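Receptor-type adenylate cyclase gresag 4.1 (Trypanosoma brucei, PDB 1FX2) catalyses, through its class III cyclase domain, the magnesium-dependent conversion of ATP to cyclic AMP and diphosphate, and could act as a receptor for an unknown ligand. Local coordinates at residues T24-A29 with N93-S98; M44-I49 with C54-T59; E104-A107 with E112-P115; A181-M184 with D190-Q193. One frame throughout, in Å; residues are numbered along the deposited sequence.

Contact 1: T24-A29 with N93-S98; sequences TALWAA and NALDDS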
loop_
_atom_site.group_PDB
_atom_site.type_symbol
_atom_site.label_atom_id
_atom_site.label_comp_id
_atom_site.label_asym_id
_atom_site.label_seq_id
_atom_site.Cartn_x
_atom_site.Cartn_y
_atom_site.Cartn_z
ATOM N N THR A 24 -18.828 -9.854 21.060
ATOM C CA THR A 24 -18.956 -10.437 22.377
ATOM C C THR A 24 -19.483 -9.448 23.345
ATOM O O THR A 24 -20.411 -9.658 24.124
ATOM C CB THR A 24 -17.594 -11.002 23.052
ATOM O OG1 THR A 24 -17.540 -12.378 22.772
ATOM C CG2 THR A 24 -17.523 -10.921 24.631
ATOM N N ALA A 25 -18.845 -8.267 23.410
ATOM C CA ALA A 25 -19.267 -7.324 24.378
ATOM C C ALA A 25 -20.620 -6.744 24.166
ATOM O O ALA A 25 -21.382 -6.448 25.090
ATOM C CB ALA A 25 -18.231 -6.189 24.445
ATOM N N LEU A 26 -20.976 -6.575 22.901
ATOM C CA LEU A 26 -22.312 -6.102 22.600
ATOM C C LEU A 26 -23.432 -7.123 22.963
ATOM O O LEU A 26 -24.522 -6.731 23.435
ATOM C CB LEU A 26 -22.456 -5.742 21.083
ATOM C CG LEU A 26 -21.618 -4.503 20.660
ATOM C CD1 LEU A 26 -21.826 -4.321 19.144
ATOM C CD2 LEU A 26 -22.137 -3.200 21.382
ATOM N N TRP A 27 -23.192 -8.401 22.673
ATOM C CA TRP A 27 -24.199 -9.434 23.068
ATOM C C TRP A 27 -24.251 -9.463 24.589
ATOM O O TRP A 27 -25.355 -9.679 25.099
ATOM C CB TRP A 27 -23.708 -10.795 22.610
ATOM C CG TRP A 27 -24.157 -11.090 21.165
ATOM C CD1 TRP A 27 -23.399 -10.916 20.000
ATOM C CD2 TRP A 27 -25.453 -11.579 20.751
ATOM N NE1 TRP A 27 -24.198 -11.275 18.884
ATOM C CE2 TRP A 27 -25.441 -11.672 19.331
ATOM C CE3 TRP A 27 -26.632 -11.975 21.467
ATOM C CZ2 TRP A 27 -26.540 -12.145 18.574
ATOM C CZ3 TRP A 27 -27.708 -12.443 20.745
ATOM C CH2 TRP A 27 -27.671 -12.530 19.294
ATOM N N ALA A 28 -23.142 -9.241 25.294
ATOM C CA ALA A 28 -23.239 -9.298 26.782
ATOM C C ALA A 28 -24.020 -8.153 27.312
ATOM O O ALA A 28 -24.845 -8.302 28.280
ATOM C CB ALA A 28 -21.864 -9.300 27.422
ATOM N N ALA A 29 -23.848 -6.955 26.764
ATOM C CA ALA A 29 -24.556 -5.773 27.220
ATOM C C ALA A 29 -25.969 -5.617 26.728
ATOM O O ALA A 29 -26.828 -5.106 27.457
ATOM C CB ALA A 29 -23.765 -4.492 26.778
ATOM N N ASN A 93 -30.085 3.882 20.598
ATOM C CA ASN A 93 -28.757 4.550 20.625
ATOM C C ASN A 93 -27.864 3.720 21.504
ATOM O O ASN A 93 -26.690 4.080 21.685
ATOM C CB ASN A 93 -28.806 5.952 21.260
ATOM C CG ASN A 93 -29.621 6.930 20.453
ATOM O OD1 ASN A 93 -29.522 6.993 19.237
ATOM N ND2 ASN A 93 -30.483 7.659 21.151
ATOM N N ALA A 94 -28.351 2.564 21.990
ATOM C CA ALA A 94 -27.540 1.808 22.955
ATOM C C ALA A 94 -26.222 1.237 22.399
ATOM O O ALA A 94 -25.236 1.118 23.100
ATOM C CB ALA A 94 -28.323 0.668 23.550
ATOM N N LEU A 95 -26.268 0.822 21.171
ATOM C CA LEU A 95 -25.069 0.280 20.547
ATOM C C LEU A 95 -23.998 1.380 20.317
ATOM O O LEU A 95 -22.804 1.176 20.656
ATOM C CB LEU A 95 -25.644 -0.318 19.268
ATOM C CG LEU A 95 -26.228 -1.708 19.511
ATOM C CD1 LEU A 95 -27.386 -1.991 18.588
ATOM C CD2 LEU A 95 -25.211 -2.782 19.417
ATOM N N ASP A 96 -24.439 2.582 19.903
ATOM C CA ASP A 96 -23.524 3.728 19.757
ATOM C C ASP A 96 -22.968 4.139 21.119
ATOM O O ASP A 96 -21.777 4.421 21.257
ATOM C CB ASP A 96 -24.253 4.859 19.073
ATOM C CG ASP A 96 -24.490 4.564 17.615
ATOM O OD1 ASP A 96 -25.560 4.042 17.242
ATOM O OD2 ASP A 96 -23.516 4.767 16.840
ATOM N N ASP A 97 -23.835 4.145 22.137
ATOM C CA ASP A 97 -23.310 4.469 23.484
ATOM C C ASP A 97 -22.279 3.476 23.917
ATOM O O ASP A 97 -21.247 3.868 24.470
ATOM C CB ASP A 97 -24.497 4.426 24.506
ATOM C CG ASP A 97 -25.442 5.605 24.362
ATOM O OD1 ASP A 97 -25.168 6.564 23.638
ATOM O OD2 ASP A 97 -26.538 5.526 24.951
ATOM N N SER A 98 -22.489 2.167 23.653
ATOM C CA SER A 98 -21.470 1.171 24.026
ATOM C C SER A 98 -20.140 1.391 23.271
ATOM O O SER A 98 -19.093 1.404 23.917
ATOM C CB SER A 98 -21.915 -0.257 23.696
ATOM O OG SER A 98 -22.953 -0.611 24.664
#
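Leu26 meets Leu95 and Ser98 where helix 23-29 lies against the first turns of helix 94-109, a plain case of two helices joined through a few apolar atoms. From CB, which points at the opposing helix, the chain of Leu26 runs to CG with that carbon anti to the carbonyl carbon (chi1 -68°). CG itself comes no nearer than 4.2 Å to Leu95 CD2. The two methyls then divide the work: CD1 of Leu26 lies 3.7 Å from Leu95 CD2, and Leu26 CD2 approaches that same Leu95 methyl just as closely. One methyl of Leu95 is thus set against the forked end of Leu26, and the two side chains run roughly perpendicular to each other.

The setting is the class III nucleotidyl cyclase catalytic domain, whose central sheet carries helices on its flanks. Here the short axes stay 10.9 Å apart and their directions differ by 126°, so the leucines have to span the gap. Met34 of helix 34-51 packs on both of them, while Leu132 touches Leu95.

Leu26 CD2 has a second neighbour, Ser98 CB, at 3.8 Å. The serine therefore presents its methylene carbon to the leucine, while its OG is hydrogen-bonded to His30 NE2, just past the end of helix 23-29. At the margin, Ala29 CB stands 4.5 Å from Ser98 OG.

Contact 2: M44-I49 with C54-T59; sequences MVRSLI and CYEVKT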
loop_
_atom_site.group_PDB
_atom_site.type_symbol
_atom_site.label_atom_id
_atom_site.label_comp_id
_atom_site.label_asym_id
_atom_site.label_seq_id
_atom_site.Cartn_x
_atom_site.Cartn_y
_atom_site.Cartn_z
ATOM N N MET A 44 -29.407 -6.783 5.310
ATOM C CA MET A 44 -28.760 -5.737 4.494
ATOM C C MET A 44 -27.565 -6.311 3.718
ATOM O O MET A 44 -27.424 -6.007 2.533
ATOM C CB MET A 44 -28.343 -4.568 5.348
ATOM C CG MET A 44 -29.563 -3.775 5.864
ATOM S SD MET A 44 -29.076 -2.218 6.661
ATOM C CE MET A 44 -28.472 -2.923 8.276
ATOM N N VAL A 45 -26.723 -7.105 4.388
ATOM C CA VAL A 45 -25.553 -7.674 3.657
ATOM C C VAL A 45 -26.064 -8.553 2.496
ATOM O O VAL A 45 -25.547 -8.452 1.400
ATOM C CB VAL A 45 -24.608 -8.451 4.651
ATOM C CG1 VAL A 45 -23.533 -9.138 3.845
ATOM C CG2 VAL A 45 -23.995 -7.449 5.697
ATOM N N ARG A 46 -27.085 -9.388 2.746
ATOM C CA ARG A 46 -27.552 -10.283 1.703
ATOM C C ARG A 46 -28.208 -9.544 0.600
ATOM O O ARG A 46 -28.027 -9.959 -0.588
ATOM C CB ARG A 46 -28.397 -11.371 2.298
ATOM C CG ARG A 46 -27.589 -12.339 3.089
ATOM C CD ARG A 46 -28.401 -13.398 3.827
ATOM N NE ARG A 46 -27.537 -14.385 4.360
ATOM C CZ ARG A 46 -27.756 -15.067 5.454
ATOM N NH1 ARG A 46 -28.853 -14.820 6.235
ATOM N NH2 ARG A 46 -27.029 -16.113 5.644
ATOM N N SER A 47 -28.886 -8.430 0.879
ATOM C CA SER A 47 -29.449 -7.621 -0.182
ATOM C C SER A 47 -28.340 -7.109 -1.099
ATOM O O SER A 47 -28.501 -7.054 -2.363
ATOM C CB SER A 47 -30.185 -6.443 0.416
ATOM O OG SER A 47 -30.675 -5.628 -0.581
ATOM N N LEU A 48 -27.227 -6.671 -0.493
ATOM C CA LEU A 48 -26.101 -6.198 -1.277
ATOM C C LEU A 48 -25.416 -7.311 -2.064
ATOM O O LEU A 48 -24.902 -7.026 -3.192
ATOM C CB LEU A 48 -25.090 -5.487 -0.319
ATOM C CG LEU A 48 -25.722 -4.246 0.293
ATOM C CD1 LEU A 48 -24.698 -3.642 1.266
ATOM C CD2 LEU A 48 -26.142 -3.196 -0.774
ATOM N N ILE A 49 -25.274 -8.499 -1.464
ATOM C CA ILE A 49 -24.653 -9.626 -2.176
ATOM C C ILE A 49 -25.453 -9.863 -3.472
ATOM O O ILE A 49 -24.879 -9.954 -4.543
ATOM C CB ILE A 49 -24.637 -10.884 -1.299
ATOM C CG1 ILE A 49 -23.586 -10.719 -0.179
ATOM C CG2 ILE A 49 -24.229 -12.189 -2.115
ATOM C CD1 ILE A 49 -23.681 -11.811 0.833
ATOM N N CYS A 54 -22.605 -10.906 -6.266
ATOM C CA CYS A 54 -21.559 -11.656 -5.563
ATOM C C CYS A 54 -22.106 -12.985 -5.041
ATOM O O CYS A 54 -23.334 -13.297 -5.265
ATOM C CB CYS A 54 -21.000 -10.769 -4.399
ATOM S SG CYS A 54 -20.091 -9.326 -4.929
ATOM N N TYR A 55 -21.314 -13.733 -4.287
ATOM C CA TYR A 55 -21.721 -15.049 -3.849
ATOM C C TYR A 55 -21.407 -15.210 -2.380
ATOM O O TYR A 55 -20.270 -15.033 -1.939
ATOM C CB TYR A 55 -20.882 -16.088 -4.653
ATOM C CG TYR A 55 -21.146 -17.533 -4.305
ATOM C CD1 TYR A 55 -22.335 -18.132 -4.679
ATOM C CD2 TYR A 55 -20.198 -18.278 -3.623
ATOM C CE1 TYR A 55 -22.566 -19.482 -4.402
ATOM C CE2 TYR A 55 -20.423 -19.644 -3.309
ATOM C CZ TYR A 55 -21.621 -20.211 -3.721
ATOM O OH TYR A 55 -21.831 -21.544 -3.420
ATOM N N GLU A 56 -22.422 -15.576 -1.606
ATOM C CA GLU A 56 -22.184 -15.822 -0.200
ATOM C C GLU A 56 -21.528 -17.173 -0.067
ATOM O O GLU A 56 -22.205 -18.217 -0.340
ATOM C CB GLU A 56 -23.529 -15.783 0.573
ATOM C CG GLU A 56 -23.374 -15.970 2.110
ATOM C CD GLU A 56 -24.719 -15.838 2.821
ATOM O OE1 GLU A 56 -25.588 -15.121 2.328
ATOM O OE2 GLU A 56 -24.812 -16.553 3.844
ATOM N N VAL A 57 -20.295 -17.248 0.461
ATOM C CA VAL A 57 -19.623 -18.536 0.618
ATOM C C VAL A 57 -20.153 -19.162 1.893
ATOM O O VAL A 57 -20.548 -20.362 1.897
ATOM C CB VAL A 57 -18.097 -18.342 0.698
ATOM C CG1 VAL A 57 -17.402 -19.705 0.889
ATOM C CG2 VAL A 57 -17.642 -17.560 -0.547
ATOM N N LYS A 58 -20.034 -18.424 3.023
ATOM C CA LYS A 58 -20.565 -18.914 4.280
ATOM C C LYS A 58 -20.669 -17.808 5.308
ATOM O O LYS A 58 -20.106 -16.737 5.132
ATOM C CB LYS A 58 -19.672 -19.978 4.837
ATOM C CG LYS A 58 -18.222 -19.637 5.065
ATOM C CD LYS A 58 -17.370 -20.697 4.415
ATOM C CE LYS A 58 -16.248 -21.194 5.300
ATOM N NZ LYS A 58 -15.736 -22.500 4.769
ATOM N N THR A 59 -21.468 -18.058 6.327
ATOM C CA THR A 59 -21.553 -17.123 7.406
ATOM C C THR A 59 -21.379 -17.929 8.633
ATOM O O THR A 59 -21.986 -18.998 8.748
ATOM C CB THR A 59 -22.837 -16.344 7.487
ATOM O OG1 THR A 59 -23.072 -15.650 6.266
ATOM C CG2 THR A 59 -22.725 -15.356 8.505
#
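Arg46 and Glu56 form the salt bridge that ties helix 34-51 to strand 55-60, the outermost strand at one end of the chain's main sheet. The guanidinium takes the carboxylate side-on, one nitrogen to each oxygen: Arg46 NE donates to Glu56 OE1 at 2.9 Å, and Arg46 NH2 to Glu56 OE2 at 2.9 Å. The two planes are only 18° apart. The NH2 bond is nearly straight (168°) and uses the syn lone pair of OE2, whereas NE meets OE1 on its syn side but somewhat out of the carboxylate plane. Both chains reach out extended, and Glu56 CG stands anti to the backbone N (chi1 -177°).

A further hydrogen bond comes from within the strand, where Thr59 OG1 donates to Glu56 OE2 at 3.1 Å from above the carboxylate plane.

Apolar packing accompanies the ion pair. Ile49 CD1 rests 4.0 Å from Glu56 CB, while Ile49 CG2 lies 3.5 Å from Cys54 O, against the Cys54-Tyr55 backbone, and 4.2 Å from Cys54 CB. Ile66 and Ser68 of the adjoining strand 63-68 touch Cys54.

The backbone closes the helix-to-strand connection with a bond from Cys54 N to Ile49 O, 3.0 Å long. Farther along, Val57 and Lys58 both face Met65 in a classic beta bulge.

With three donors on its two oxygens, the Glu56 carboxylate is fixed in rotation as well as position, and the neighbouring guanidinium probably stabilises its negative charge.

Contact 3: E104-A107 with E112-P115; sequences EQRA and EYTP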
loop_
_atom_site.group_PDB
_atom_site.type_symbol
_atom_site.label_atom_id
_atom_site.label_comp_id
_atom_site.label_asym_id
_atom_site.label_seq_id
_atom_site.Cartn_x
_atom_site.Cartn_y
_atom_site.Cartn_z
ATOM N N GLU A 104 -13.594 5.410 25.213
ATOM C CA GLU A 104 -13.150 6.213 26.378
ATOM C C GLU A 104 -12.341 5.322 27.332
ATOM O O GLU A 104 -11.215 5.694 27.757
ATOM C CB GLU A 104 -14.352 6.731 27.108
ATOM C CG GLU A 104 -15.040 7.825 26.344
ATOM C CD GLU A 104 -16.339 8.334 26.977
ATOM O OE1 GLU A 104 -16.260 8.958 28.042
ATOM O OE2 GLU A 104 -17.444 8.099 26.395
ATOM N N GLN A 105 -12.812 4.089 27.579
ATOM C CA GLN A 105 -11.991 3.244 28.452
ATOM C C GLN A 105 -10.664 2.818 27.817
ATOM O O GLN A 105 -9.613 2.660 28.503
ATOM C CB GLN A 105 -12.815 1.992 28.845
ATOM C CG GLN A 105 -14.018 2.418 29.579
ATOM C CD GLN A 105 -14.785 1.292 30.265
ATOM O OE1 GLN A 105 -14.222 0.241 30.557
ATOM N NE2 GLN A 105 -16.032 1.563 30.640
ATOM N N ARG A 106 -10.677 2.542 26.519
ATOM C CA ARG A 106 -9.505 2.115 25.855
ATOM C C ARG A 106 -8.414 3.190 25.919
ATOM O O ARG A 106 -7.225 2.830 25.935
ATOM C CB ARG A 106 -9.919 1.696 24.393
ATOM C CG ARG A 106 -8.898 1.035 23.582
ATOM C CD ARG A 106 -9.469 0.728 22.181
ATOM N NE ARG A 106 -10.535 -0.296 22.223
ATOM C CZ ARG A 106 -11.792 -0.155 21.764
ATOM N NH1 ARG A 106 -12.264 0.960 21.165
ATOM N NH2 ARG A 106 -12.672 -1.127 21.966
ATOM N N ALA A 107 -8.810 4.479 26.044
ATOM C CA ALA A 107 -7.880 5.591 26.103
ATOM C C ALA A 107 -7.099 5.577 27.445
ATOM O O ALA A 107 -6.076 6.241 27.556
ATOM C CB ALA A 107 -8.627 6.930 25.896
ATOM N N GLU A 112 -1.258 6.146 23.458
ATOM C CA GLU A 112 -1.054 6.578 22.071
ATOM C C GLU A 112 -2.447 6.653 21.399
ATOM O O GLU A 112 -2.587 7.133 20.282
ATOM C CB GLU A 112 -0.210 5.528 21.333
ATOM C CG GLU A 112 -0.073 5.751 19.818
ATOM C CD GLU A 112 0.257 4.469 19.025
ATOM O OE1 GLU A 112 -0.527 4.107 18.100
ATOM O OE2 GLU A 112 1.306 3.841 19.320
ATOM N N TYR A 113 -3.469 6.186 22.115
ATOM C CA TYR A 113 -4.859 6.132 21.626
ATOM C C TYR A 113 -5.713 7.311 22.058
ATOM O O TYR A 113 -5.798 7.603 23.206
ATOM C CB TYR A 113 -5.538 4.852 22.157
ATOM C CG TYR A 113 -6.967 4.603 21.683
ATOM C CD1 TYR A 113 -7.205 3.862 20.532
ATOM C CD2 TYR A 113 -8.056 5.090 22.407
ATOM C CE1 TYR A 113 -8.508 3.595 20.102
ATOM C CE2 TYR A 113 -9.390 4.823 21.966
ATOM C CZ TYR A 113 -9.590 4.081 20.850
ATOM O OH TYR A 113 -10.812 3.733 20.347
ATOM N N THR A 114 -6.432 7.918 21.109
ATOM C CA THR A 114 -7.350 9.016 21.418
ATOM C C THR A 114 -8.728 8.535 20.884
ATOM O O THR A 114 -8.755 8.070 19.780
ATOM C CB THR A 114 -6.881 10.215 20.570
ATOM O OG1 THR A 114 -5.671 10.718 21.164
ATOM C CG2 THR A 114 -7.938 11.324 20.557
ATOM N N PRO A 115 -9.841 8.655 21.637
ATOM C CA PRO A 115 -11.113 8.184 21.096
ATOM C C PRO A 115 -11.414 8.880 19.777
ATOM O O PRO A 115 -11.488 10.104 19.710
ATOM C CB PRO A 115 -12.126 8.670 22.152
ATOM C CG PRO A 115 -11.309 8.553 23.509
ATOM C CD PRO A 115 -10.014 9.190 23.009
HETATM O O HOH W 1 -5.156 8.481 26.127
#
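Ala107 and Tyr113 bring their CA atoms to 5.4 Å, and Glu104 and Pro115 theirs to 6.0 Å, as the chain leaving helix 94-109 doubles back along the helix's last turns. This is a helix-to-loop packing at the surface of the cyclase catalytic domain, in the connection that leads on to helix 122-128, and it lies away from the predicted magnesium-binding residues.

Arg106 and Tyr113 meet in two ways. The aliphatic part of the arginine is laid over one face of the tyrosine ring: Arg106 CD sits 3.9 Å from the centroid of the Tyr113 ring, displaced toward its rim, a CH-pi contact. A bend at chi3 (-68°) then turns the guanidinium past the phenol, so that its plane stands 81° from that of the ring. In this pose Arg106 NH1 donates to Tyr113 OH at 3.2 Å, with the oxygen lying in the guanidinium plane and an N-H...O angle of 163°. Methylene and charged end thus use different parts of one phenol, its face and its hydroxyl.

Ala107 CB touches both tyrosine and proline. It lies at the edge of the Tyr113 ring, 4.0 Å from CD2, and also 3.9 Å from Pro115 CD. Glu103, one turn back on the helix, touches both Tyr113 and Pro115, and Ala225 packs on the tyrosine as well.

A water joins the two backbones, donating one hydrogen to Ala107 O at 2.8 Å and the other to Tyr113 O.

Contact 4: A181-M184 with D190-Q193; sequences AAYM and DRKQ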
loop_
_atom_site.group_PDB
_atom_site.type_symbol
_atom_site.label_atom_id
_atom_site.label_comp_id
_atom_site.label_asym_id
_atom_site.label_seq_id
_atom_site.Cartn_x
_atom_site.Cartn_y
_atom_site.Cartn_z
ATOM N N ALA A 181 -3.077 -5.914 -3.809
ATOM C CA ALA A 181 -3.502 -6.796 -4.854
ATOM C C ALA A 181 -4.877 -6.545 -5.324
ATOM O O ALA A 181 -5.165 -6.447 -6.505
ATOM C CB ALA A 181 -3.308 -8.282 -4.438
ATOM N N ALA A 182 -5.804 -6.313 -4.334
ATOM C CA ALA A 182 -7.153 -6.016 -4.749
ATOM C C ALA A 182 -7.212 -4.650 -5.437
ATOM O O ALA A 182 -7.945 -4.482 -6.415
ATOM C CB ALA A 182 -8.071 -6.000 -3.504
ATOM N N TYR A 183 -6.539 -3.648 -4.898
ATOM C CA TYR A 183 -6.576 -2.290 -5.467
ATOM C C TYR A 183 -6.083 -2.323 -6.896
ATOM O O TYR A 183 -6.783 -1.790 -7.775
ATOM C CB TYR A 183 -5.713 -1.362 -4.625
ATOM C CG TYR A 183 -5.757 0.077 -5.104
ATOM C CD1 TYR A 183 -6.961 0.775 -5.003
ATOM C CD2 TYR A 183 -4.650 0.738 -5.600
ATOM C CE1 TYR A 183 -7.053 2.104 -5.424
ATOM C CE2 TYR A 183 -4.743 2.095 -5.996
ATOM C CZ TYR A 183 -5.947 2.744 -5.908
ATOM O OH TYR A 183 -6.040 4.089 -6.347
ATOM N N MET A 184 -4.981 -3.041 -7.203
ATOM C CA MET A 184 -4.496 -3.017 -8.560
ATOM C C MET A 184 -5.219 -4.030 -9.453
ATOM O O MET A 184 -4.959 -4.017 -10.687
ATOM C CB MET A 184 -2.878 -2.877 -8.595
ATOM C CG MET A 184 -2.306 -1.234 -8.551
ATOM S SD MET A 184 -2.782 -0.364 -9.535
ATOM C CE MET A 184 -2.054 -1.182 -10.965
ATOM N N ASP A 190 -11.889 2.139 -12.953
ATOM C CA ASP A 190 -12.551 1.743 -11.663
ATOM C C ASP A 190 -11.843 2.550 -10.537
ATOM O O ASP A 190 -12.504 3.064 -9.625
ATOM C CB ASP A 190 -12.302 0.277 -11.238
ATOM C CG ASP A 190 -12.995 -0.849 -12.083
ATOM O OD1 ASP A 190 -14.064 -0.648 -12.678
ATOM O OD2 ASP A 190 -12.481 -2.027 -12.072
ATOM N N ARG A 191 -10.508 2.639 -10.538
ATOM C CA ARG A 191 -9.842 3.352 -9.473
ATOM C C ARG A 191 -10.196 4.824 -9.404
ATOM O O ARG A 191 -10.047 5.467 -8.356
ATOM C CB ARG A 191 -8.321 3.189 -9.520
ATOM C CG ARG A 191 -7.996 1.736 -9.147
ATOM C CD ARG A 191 -6.480 1.536 -8.976
ATOM N NE ARG A 191 -5.837 1.665 -10.241
ATOM C CZ ARG A 191 -5.664 0.634 -10.999
ATOM N NH1 ARG A 191 -6.077 -0.544 -10.550
ATOM N NH2 ARG A 191 -5.017 0.782 -12.158
ATOM N N LYS A 192 -10.536 5.449 -10.547
ATOM C CA LYS A 192 -10.925 6.833 -10.507
ATOM C C LYS A 192 -12.235 7.056 -9.800
ATOM O O LYS A 192 -12.510 8.204 -9.410
ATOM C CB LYS A 192 -11.095 7.402 -11.935
ATOM C CG LYS A 192 -9.721 7.382 -12.639
ATOM C CD LYS A 192 -9.755 8.064 -13.985
ATOM C CE LYS A 192 -8.276 7.944 -14.597
ATOM N NZ LYS A 192 -8.263 8.914 -15.697
ATOM N N GLN A 193 -13.013 5.997 -9.653
ATOM C CA GLN A 193 -14.298 6.115 -8.977
ATOM C C GLN A 193 -14.265 5.853 -7.513
ATOM O O GLN A 193 -15.315 5.860 -6.858
ATOM C CB GLN A 193 -15.311 5.146 -9.585
ATOM C CG GLN A 193 -15.472 5.438 -11.108
ATOM C CD GLN A 193 -16.379 6.626 -11.387
ATOM O OE1 GLN A 193 -15.926 7.785 -11.502
ATOM N NE2 GLN A 193 -17.690 6.350 -11.475
HETATM O O HOH W 2 -8.332 5.225 -6.102
#
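Arg191 lays its CD over the Tyr183 ring and sets its guanidinium against the sulfur of Met184; through it two short consecutive helices, 180-184 and 188-192, joined by a brief loop, pack together after strand 176-179 of the cyclase domain. Arg191 CD lies 3.5 Å from the Tyr183 ring centroid, in a CH-pi contact offset toward CZ, the hydroxyl-bearing carbon. Beyond CD the chain turns at chi3 (-68°) and rises from the ring; Arg191 CZ still stands above the Tyr183 ring but 5.5 Å from its centroid, so any cation-pi attraction is weak at best, and the planes are 55° apart. The flat group receives Met184 SD over the centre of one face, 3.4 Å from Arg191 CZ, though the exact place of the sulfur is less sure. Arg191 NH1 appears to donate to Tyr183 O at 3.1 Å, although the placing of that nitrogen is less certain.

In the next shell, Leu186 touches Arg191 and Ile194 touches Tyr183. The second subunit also adjoins this place: its His87 meets the Tyr183 ring edge-to-face, and its Ser126 packs on Met184. At the hydroxyl, a water in the ring plane lies 2.6 Å from Tyr183 OH and donates to Arg191 O at 2.8 Å.

Contacts 1 and 3 share helix 94-109, one near its start and the other near its end, their centres about 17 Å apart. The first is buried and wholly apolar across its segments; the second lies at the surface and adds an arginine, a phenol and a bridging water. Contact 2 is nested within the chain loop closed by contact 1 and joins helix to edge strand, its ion pair lying beside buried apolar packing. Contact 4, on the opposite side of the chain's centre from contact 1, is largely buried and adjoins the second subunit. Arginine serves differently in three of them: as salt-bridge donor in contact 2, as an aliphatic cover over a tyrosine ring in contacts 3 and 4, with methionine sulfur over its guanidinium in the last.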